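Local coordinates for protein glycoside Hydrolase Family 43_12 (Metagenome, PDB 7JVH) that probably hydrolyses glycosidic bonds in plant hemicellulose, such as those of xylosyl or arabinosyl residues, as a family 43 glycoside hydrolase of a gut microbe, at residues N132-I138 with V151-P157. Numbering follows the deposited sequence.
Sequences NDTFYMI and VVKTKDP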
# COMPACT_ATOMS: atom_id res chain seq x y z
N ASN A 132 -22.93 8.27 -16.75
CA ASN A 132 -23.24 6.88 -17.11
C ASN A 132 -23.26 5.93 -15.89
O ASN A 132 -23.17 4.73 -16.04
CB ASN A 132 -22.28 6.36 -18.19
CG ASN A 132 -20.88 6.10 -17.66
OD1 ASN A 132 -20.59 6.32 -16.49
ND2 ASN A 132 -20.00 5.61 -18.53
N ASP A 133 -23.40 6.51 -14.69
CA ASP A 133 -23.54 5.77 -13.44
C ASP A 133 -22.59 4.57 -13.36
O ASP A 133 -22.99 3.45 -13.05
CB ASP A 133 -25.02 5.35 -13.25
CG ASP A 133 -25.32 4.78 -11.88
OD1 ASP A 133 -24.57 5.03 -10.91
OD2 ASP A 133 -26.33 4.06 -11.76
N THR A 134 -21.30 4.83 -13.63
CA THR A 134 -20.28 3.79 -13.76
C THR A 134 -19.02 4.17 -13.02
O THR A 134 -18.61 5.33 -13.07
CB THR A 134 -19.90 3.52 -15.24
OG1 THR A 134 -21.09 3.33 -16.03
CG2 THR A 134 -19.02 2.27 -15.35
N PHE A 135 -18.43 3.18 -12.36
CA PHE A 135 -17.15 3.32 -11.66
C PHE A 135 -15.98 2.91 -12.58
O PHE A 135 -16.13 2.09 -13.48
CB PHE A 135 -17.14 2.50 -10.37
CG PHE A 135 -18.06 3.03 -9.30
CD1 PHE A 135 -19.42 2.69 -9.29
CD2 PHE A 135 -17.57 3.86 -8.29
CE1 PHE A 135 -20.26 3.18 -8.30
CE2 PHE A 135 -18.41 4.34 -7.31
CZ PHE A 135 -19.76 4.00 -7.31
N TYR A 136 -14.81 3.50 -12.30
CA TYR A 136 -13.58 3.33 -13.07
C TYR A 136 -12.40 3.24 -12.10
O TYR A 136 -12.23 4.11 -11.25
CB TYR A 136 -13.37 4.53 -14.00
CG TYR A 136 -14.34 4.61 -15.15
CD1 TYR A 136 -15.56 5.28 -15.03
CD2 TYR A 136 -14.02 4.04 -16.38
CE1 TYR A 136 -16.44 5.35 -16.10
CE2 TYR A 136 -14.89 4.12 -17.46
CZ TYR A 136 -16.10 4.78 -17.32
OH TYR A 136 -16.97 4.87 -18.37
N MSE A 137 -11.60 2.18 -12.23
CA MSE A 137 -10.31 2.10 -11.56
C MSE A 137 -9.22 2.04 -12.62
O MSE A 137 -9.10 1.05 -13.33
CB MSE A 137 -10.28 0.87 -10.64
CG MSE A 137 -9.24 0.95 -9.54
SE MSE A 137 -7.42 0.81 -10.23
CE MSE A 137 -6.81 2.60 -9.98
N ILE A 138 -8.44 3.12 -12.73
CA ILE A 138 -7.41 3.24 -13.75
C ILE A 138 -6.01 3.35 -13.13
O ILE A 138 -5.78 4.13 -12.22
CB ILE A 138 -7.70 4.43 -14.70
CG1 ILE A 138 -6.78 4.39 -15.91
CG2 ILE A 138 -7.55 5.76 -13.98
CD1 ILE A 138 -7.11 5.46 -16.95
N VAL A 151 -7.45 0.18 -17.43
CA VAL A 151 -8.60 0.57 -16.64
C VAL A 151 -9.57 -0.61 -16.46
O VAL A 151 -9.72 -1.42 -17.37
CB VAL A 151 -9.32 1.81 -17.25
CG1 VAL A 151 -9.89 1.51 -18.62
CG2 VAL A 151 -10.42 2.32 -16.32
N VAL A 152 -10.19 -0.70 -15.28
CA VAL A 152 -11.26 -1.65 -15.00
C VAL A 152 -12.52 -0.89 -14.54
O VAL A 152 -12.43 0.21 -14.00
CB VAL A 152 -10.85 -2.70 -13.94
CG1 VAL A 152 -9.63 -3.48 -14.39
CG2 VAL A 152 -10.58 -2.06 -12.61
N LYS A 153 -13.68 -1.51 -14.76
CA LYS A 153 -14.98 -0.86 -14.56
C LYS A 153 -15.95 -1.72 -13.76
O LYS A 153 -15.81 -2.93 -13.71
CB LYS A 153 -15.62 -0.54 -15.91
CG LYS A 153 -14.77 0.35 -16.79
CD LYS A 153 -15.57 1.02 -17.89
CE LYS A 153 -16.17 0.08 -18.89
NZ LYS A 153 -16.96 0.86 -19.87
N THR A 154 -16.95 -1.06 -13.17
CA THR A 154 -18.03 -1.72 -12.45
C THR A 154 -19.21 -0.78 -12.23
O THR A 154 -19.04 0.44 -12.17
CB THR A 154 -17.57 -2.27 -11.08
OG1 THR A 154 -18.63 -3.02 -10.50
CG2 THR A 154 -17.18 -1.15 -10.14
N LYS A 155 -20.41 -1.36 -12.11
CA LYS A 155 -21.60 -0.64 -11.66
C LYS A 155 -21.75 -0.57 -10.13
O LYS A 155 -22.49 0.27 -9.63
CB LYS A 155 -22.86 -1.26 -12.27
CG LYS A 155 -22.94 -1.18 -13.79
CD LYS A 155 -23.11 0.26 -14.30
CE LYS A 155 -24.50 0.56 -14.83
NZ LYS A 155 -24.46 1.67 -15.82
N ASP A 156 -21.02 -1.44 -9.42
CA ASP A 156 -21.17 -1.67 -7.99
C ASP A 156 -19.92 -2.38 -7.46
O ASP A 156 -19.76 -3.58 -7.66
CB ASP A 156 -22.44 -2.48 -7.74
CG ASP A 156 -22.64 -2.84 -6.26
OD1 ASP A 156 -21.94 -2.29 -5.37
OD2 ASP A 156 -23.52 -3.69 -5.98
N PRO A 157 -19.01 -1.66 -6.77
CA PRO A 157 -17.79 -2.27 -6.22
C PRO A 157 -17.98 -3.56 -5.40
O PRO A 157 -17.06 -4.38 -5.36
CB PRO A 157 -17.23 -1.15 -5.33
CG PRO A 157 -17.73 0.11 -5.97
CD PRO A 157 -19.08 -0.21 -6.52
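V151 sets its CG2 against CB of I138, 3.8 Å away, and the same methyl lies at the edge of the Y136 ring. V152 then pairs with M137 through two nearly straight backbone bonds, each 2.8 Å (M137 N to V152 O, V152 N to M137 O); V152 CG2 meets M137 CB. K153 returns to the side of the sheet that carries Y136. With CG of both residues anti to the carbonyl carbon (chi1 -58° and -71°), lysine chain and phenol run side by side, K153 CD 3.2 Å from Y136 CE2, and the ammonium reaches on to a salt bridge with D214. T154 closes the second hydrogen-bonded pair, its O taking F135 N at 2.8 Å while T154 N gives a longer bond, 3.3 Å, to F135 O. At the strand's last residue, T154 OG1 accepts from D156 N in an ST turn and also bonds to G160 O. K155 folds back over D133 O, its NZ making a weak bond to N132 O. P157 lays CD over one face of the F135 ring, a CH-pi contact. In this hairpin, the central pair of a four-stranded blade of the five-bladed GH43 propeller, register therefore rests mainly on the four backbone bonds.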